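Local coordinates for protein CTP:phosphocholine Cytidylyltransferase (Streptococcus pneumoniae, PDB 1JYK) that transfers a cytidylyl group from CTP to phosphocholine, yielding CDP-choline and pyrophosphate, in the pneumococcus, at residues L58-K69 against I124-F135. Sequence-based numbering, arbitrary orientation.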
loop_
_atom_site.group_PDB
_atom_site.type_symbol
_atom_site.label_atom_id
_atom_site.label_comp_id
_atom_site.label_asym_id
_atom_site.label_seq_id
_atom_site.Cartn_x
_atom_site.Cartn_y
_atom_site.Cartn_z
ATOM N N LEU A 58 13.337 -0.131 5.092
ATOM C CA LEU A 58 12.526 -0.243 3.884
ATOM C C LEU A 58 11.750 1.016 3.516
ATOM O O LEU A 58 11.762 1.447 2.365
ATOM C CB LEU A 58 11.528 -1.395 4.024
ATOM C CG LEU A 58 12.025 -2.812 3.752
ATOM C CD1 LEU A 58 10.917 -3.795 4.097
ATOM C CD2 LEU A 58 12.430 -2.957 2.304
ATOM N N ILE A 59 11.063 1.601 4.492
ATOM C CA ILE A 59 10.255 2.783 4.226
ATOM C C ILE A 59 11.051 3.985 3.711
ATOM O O ILE A 59 10.509 4.825 2.987
ATOM C CB ILE A 59 9.438 3.189 5.490
ATOM C CG1 ILE A 59 8.290 4.117 5.088
ATOM C CG2 ILE A 59 10.344 3.842 6.525
ATOM C CD1 ILE A 59 7.199 4.218 6.140
ATOM N N GLU A 60 12.329 4.074 4.073
ATOM C CA GLU A 60 13.151 5.192 3.613
ATOM C C GLU A 60 13.342 5.158 2.093
ATOM O O GLU A 60 13.364 6.199 1.442
ATOM C CB GLU A 60 14.508 5.186 4.325
ATOM C CG GLU A 60 14.406 5.655 5.770
ATOM C CD GLU A 60 15.754 5.857 6.445
ATOM O OE1 GLU A 60 16.804 5.715 5.779
ATOM O OE2 GLU A 60 15.757 6.161 7.654
ATOM N N TYR A 61 13.475 3.965 1.524
ATOM C CA TYR A 61 13.627 3.855 0.078
ATOM C C TYR A 61 12.381 4.422 -0.596
ATOM O O TYR A 61 12.471 5.121 -1.600
ATOM C CB TYR A 61 13.788 2.392 -0.341
ATOM C CG TYR A 61 15.113 1.772 0.035
ATOM C CD1 TYR A 61 15.225 0.953 1.158
ATOM C CD2 TYR A 61 16.248 1.961 -0.761
ATOM C CE1 TYR A 61 16.429 0.332 1.480
ATOM C CE2 TYR A 61 17.463 1.344 -0.446
ATOM C CZ TYR A 61 17.543 0.531 0.673
ATOM O OH TYR A 61 18.726 -0.091 0.989
ATOM N N GLN A 62 11.216 4.112 -0.034
ATOM C CA GLN A 62 9.947 4.578 -0.581
ATOM C C GLN A 62 9.787 6.087 -0.438
ATOM O O GLN A 62 9.443 6.771 -1.401
ATOM C CB GLN A 62 8.777 3.867 0.108
ATOM C CG GLN A 62 8.847 2.339 0.035
ATOM C CD GLN A 62 7.718 1.662 0.806
ATOM O OE1 GLN A 62 7.175 2.220 1.764
ATOM N NE2 GLN A 62 7.358 0.456 0.385
ATOM N N ILE A 63 10.029 6.603 0.768
ATOM C CA ILE A 63 9.919 8.039 1.035
ATOM C C ILE A 63 10.831 8.854 0.101
ATOM O O ILE A 63 10.423 9.887 -0.439
ATOM C CB ILE A 63 10.284 8.361 2.516
ATOM C CG1 ILE A 63 9.166 7.885 3.452
ATOM C CG2 ILE A 63 10.468 9.860 2.703
ATOM C CD1 ILE A 63 9.585 7.796 4.912
ATOM N N GLU A 64 12.057 8.379 -0.101
ATOM C CA GLU A 64 13.002 9.087 -0.964
ATOM C C GLU A 64 12.559 9.076 -2.430
ATOM O O GLU A 64 12.721 10.074 -3.132
ATOM C CB GLU A 64 14.406 8.498 -0.791
ATOM C CG GLU A 64 15.059 9.008 0.484
ATOM C CD GLU A 64 16.348 8.302 0.844
ATOM O OE1 GLU A 64 16.645 8.208 2.054
ATOM O OE2 GLU A 64 17.071 7.852 -0.066
ATOM N N PHE A 65 11.989 7.960 -2.882
ATOM C CA PHE A 65 11.494 7.859 -4.255
ATOM C C PHE A 65 10.403 8.900 -4.444
ATOM O O PHE A 65 10.358 9.603 -5.451
ATOM C CB PHE A 65 10.898 6.472 -4.513
ATOM C CG PHE A 65 11.857 5.493 -5.136
ATOM C CD1 PHE A 65 11.502 4.154 -5.274
ATOM C CD2 PHE A 65 13.109 5.902 -5.589
ATOM C CE1 PHE A 65 12.377 3.240 -5.853
ATOM C CE2 PHE A 65 13.988 4.994 -6.167
ATOM C CZ PHE A 65 13.620 3.661 -6.298
ATOM N N LEU A 66 9.522 8.994 -3.453
ATOM C CA LEU A 66 8.412 9.933 -3.491
ATOM C C LEU A 66 8.861 11.388 -3.551
ATOM O O LEU A 66 8.409 12.150 -4.406
ATOM C CB LEU A 66 7.528 9.736 -2.263
ATOM C CG LEU A 66 6.633 8.499 -2.290
ATOM C CD1 LEU A 66 6.221 8.135 -0.862
ATOM C CD2 LEU A 66 5.411 8.781 -3.162
ATOM N N LYS A 67 9.748 11.771 -2.638
ATOM C CA LYS A 67 10.239 13.142 -2.594
ATOM C C LYS A 67 11.048 13.496 -3.837
ATOM O O LYS A 67 11.056 14.649 -4.266
ATOM C CB LYS A 67 11.064 13.353 -1.324
ATOM C CG LYS A 67 10.278 12.991 -0.071
ATOM C CD LYS A 67 10.800 13.706 1.150
ATOM C CE LYS A 67 10.239 15.104 1.236
ATOM N NZ LYS A 67 11.010 15.872 2.224
ATOM N N GLU A 68 11.722 12.509 -4.417
ATOM C CA GLU A 68 12.503 12.746 -5.627
ATOM C C GLU A 68 11.562 13.192 -6.737
ATOM O O GLU A 68 11.974 13.878 -7.676
ATOM C CB GLU A 68 13.212 11.466 -6.066
ATOM C CG GLU A 68 14.718 11.498 -5.903
ATOM C CD GLU A 68 15.278 10.156 -5.470
ATOM O OE1 GLU A 68 15.136 9.176 -6.234
ATOM O OE2 GLU A 68 15.859 10.086 -4.363
ATOM N N LYS A 69 10.295 12.793 -6.621
ATOM C CA LYS A 69 9.279 13.126 -7.613
ATOM C C LYS A 69 8.397 14.297 -7.215
ATOM O O LYS A 69 7.423 14.614 -7.904
ATOM C CB LYS A 69 8.408 11.905 -7.887
ATOM C CG LYS A 69 9.169 10.759 -8.497
ATOM C CD LYS A 69 9.485 11.050 -9.941
ATOM C CE LYS A 69 10.577 10.144 -10.465
ATOM N NZ LYS A 69 10.895 10.490 -11.875
ATOM N N ILE A 124 0.508 3.068 -0.324
ATOM C CA ILE A 124 1.655 2.185 -0.439
ATOM C C ILE A 124 1.837 1.238 0.736
ATOM O O ILE A 124 1.750 1.652 1.890
ATOM C CB ILE A 124 2.933 3.036 -0.581
ATOM C CG1 ILE A 124 2.798 3.939 -1.805
ATOM C CG2 ILE A 124 4.171 2.146 -0.660
ATOM C CD1 ILE A 124 3.396 5.314 -1.616
ATOM N N ASP A 125 2.088 -0.032 0.436
ATOM C CA ASP A 125 2.329 -1.022 1.481
ATOM C C ASP A 125 3.791 -0.830 1.861
ATOM O O ASP A 125 4.647 -0.702 0.988
ATOM C CB ASP A 125 2.130 -2.443 0.951
ATOM C CG ASP A 125 0.664 -2.810 0.768
ATOM O OD1 ASP A 125 -0.229 -2.057 1.219
ATOM O OD2 ASP A 125 0.409 -3.875 0.163
ATOM N N ALA A 126 4.078 -0.823 3.160
ATOM C CA ALA A 126 5.439 -0.607 3.633
ATOM C C ALA A 126 6.370 -1.816 3.606
ATOM O O ALA A 126 7.568 -1.666 3.851
ATOM C CB ALA A 126 5.404 -0.019 5.045
ATOM N N ASP A 127 5.849 -3.004 3.310
ATOM C CA ASP A 127 6.697 -4.194 3.285
ATOM C C ASP A 127 7.149 -4.648 1.897
ATOM O O ASP A 127 7.324 -5.843 1.645
ATOM C CB ASP A 127 6.005 -5.357 3.994
ATOM C CG ASP A 127 4.569 -5.526 3.563
ATOM O OD1 ASP A 127 4.196 -5.012 2.487
ATOM O OD2 ASP A 127 3.814 -6.180 4.310
ATOM N N ASN A 128 7.337 -3.691 0.999
ATOM C CA ASN A 128 7.792 -3.988 -0.348
ATOM C C ASN A 128 9.046 -3.182 -0.628
ATOM O O ASN A 128 9.195 -2.061 -0.140
ATOM C CB ASN A 128 6.733 -3.592 -1.377
ATOM C CG ASN A 128 5.568 -4.557 -1.416
ATOM O OD1 ASN A 128 5.718 -5.739 -1.108
ATOM N ND2 ASN A 128 4.396 -4.056 -1.789
ATOM N N TYR A 129 9.953 -3.756 -1.401
ATOM C CA TYR A 129 11.155 -3.045 -1.789
ATOM C C TYR A 129 10.931 -2.667 -3.254
ATOM O O TYR A 129 10.665 -3.534 -4.092
ATOM C CB TYR A 129 12.389 -3.937 -1.667
ATOM C CG TYR A 129 13.654 -3.240 -2.113
ATOM C CD1 TYR A 129 14.143 -3.399 -3.412
ATOM C CD2 TYR A 129 14.349 -2.400 -1.243
ATOM C CE1 TYR A 129 15.293 -2.738 -3.833
ATOM C CE2 TYR A 129 15.499 -1.734 -1.652
ATOM C CZ TYR A 129 15.965 -1.908 -2.947
ATOM O OH TYR A 129 17.110 -1.262 -3.345
ATOM N N LEU A 130 11.029 -1.380 -3.562
ATOM C CA LEU A 130 10.816 -0.915 -4.928
ATOM C C LEU A 130 12.122 -0.789 -5.706
ATOM O O LEU A 130 12.957 0.060 -5.391
ATOM C CB LEU A 130 10.084 0.435 -4.908
ATOM C CG LEU A 130 8.871 0.503 -3.971
ATOM C CD1 LEU A 130 8.351 1.915 -3.891
ATOM C CD2 LEU A 130 7.790 -0.432 -4.470
ATOM N N PHE A 131 12.298 -1.635 -6.717
ATOM C CA PHE A 131 13.506 -1.591 -7.537
ATOM C C PHE A 131 13.470 -0.437 -8.535
ATOM O O PHE A 131 14.507 0.010 -9.013
ATOM C CB PHE A 131 13.686 -2.910 -8.291
ATOM C CG PHE A 131 14.400 -3.964 -7.499
ATOM C CD1 PHE A 131 15.793 -4.001 -7.460
ATOM C CD2 PHE A 131 13.682 -4.909 -6.773
ATOM C CE1 PHE A 131 16.459 -4.968 -6.706
ATOM C CE2 PHE A 131 14.338 -5.875 -6.020
ATOM C CZ PHE A 131 15.730 -5.905 -5.986
ATOM N N LYS A 132 12.273 0.048 -8.848
ATOM C CA LYS A 132 12.126 1.141 -9.796
ATOM C C LYS A 132 11.183 2.206 -9.258
ATOM O O LYS A 132 10.237 1.879 -8.535
ATOM C CB LYS A 132 11.589 0.603 -11.125
ATOM C CG LYS A 132 12.559 -0.315 -11.861
ATOM C CD LYS A 132 12.818 0.166 -13.282
ATOM C CE LYS A 132 11.786 -0.391 -14.251
ATOM N NZ LYS A 132 11.919 0.193 -15.621
ATOM N N ASN A 133 11.453 3.470 -9.604
ATOM C CA ASN A 133 10.610 4.591 -9.182
ATOM C C ASN A 133 9.499 4.905 -10.187
ATOM O O ASN A 133 9.623 5.626 -11.165
ATOM C CB ASN A 133 11.408 5.855 -8.905
ATOM C CG ASN A 133 10.583 6.890 -8.155
ATOM O OD1 ASN A 133 9.382 6.697 -7.926
ATOM N ND2 ASN A 133 11.219 7.989 -7.767
HETATM N N MSE A 134 8.405 4.312 -9.809
HETATM C CA MSE A 134 7.062 4.193 -10.328
HETATM C C MSE A 134 6.227 5.462 -10.160
HETATM O O MSE A 134 5.293 5.725 -10.924
HETATM C CB MSE A 134 6.673 3.234 -9.331
HETATM C CG MSE A 134 5.456 2.729 -8.986
HETATM SE SE MSE A 134 6.440 1.958 -7.711
HETATM C CE MSE A 134 6.939 0.254 -8.743
ATOM N N PHE A 135 6.525 6.181 -9.083
ATOM C CA PHE A 135 5.780 7.367 -8.712
ATOM C C PHE A 135 5.889 8.550 -9.646
ATOM O O PHE A 135 6.967 8.872 -10.141
ATOM C CB PHE A 135 6.179 7.789 -7.296
ATOM C CG PHE A 135 6.042 6.688 -6.287
ATOM C CD1 PHE A 135 4.793 6.116 -6.026
ATOM C CD2 PHE A 135 7.159 6.197 -5.614
ATOM C CE1 PHE A 135 4.660 5.068 -5.108
ATOM C CE2 PHE A 135 7.041 5.148 -4.692
ATOM C CZ PHE A 135 5.787 4.582 -4.440
HETATM O O HOH W 1 11.285 -0.169 0.278
HETATM O O HOH W 2 19.682 -0.787 -2.127
#
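Gln-62 NE2 on helix 58-68 reaches two backbone carbonyls flanking the turn between strands 121-125 and 128-130. Its bond to Asp-125 O (3.0 Å, 152° at the hydrogen) lies in the carbonyl plane, on a lone pair; that to Asn-128 O is weak. With chi2 anti (176°) the chain is extended beyond CG, which carries the amide to these carbonyls, over Ile-124 CG2. A water donates to both Leu-58 O and Asn-128 O, adding a second link to the latter carbonyl.

Nearer the helix C-terminus, Asn-133 lies flat over Phe-65. Its amide and the ring are 17° apart, and CB stands 3.7 Å from the ring centroid, almost on the normal, a CH-pi contact. From there ND2 donates to Phe-65 O (3.0 Å), while OD1 accepts from Phe-135 N, closing an Asx turn. The Phe-65 edge meets Leu-130 O at CE1 (3.3 Å). Leu-66 CD2 sits over one face of Phe-135, 3.9 Å from its centroid. At the other end Tyr-129, with CG anti to the backbone N, points its CE2 edge into the face of Tyr-61, whose OH is hydrogen-bonded to Val-53 O.

Helix 58-68 also packs on strand 74-78. In this nucleotidyltransferase domain, two carboxamides therefore tie the helix to the strand ends about the turn and to the loop after strand 128-130 through backbone carbonyls, whereas Gln-62 OE1, buried without a partner, probably carries a modest desolvation cost.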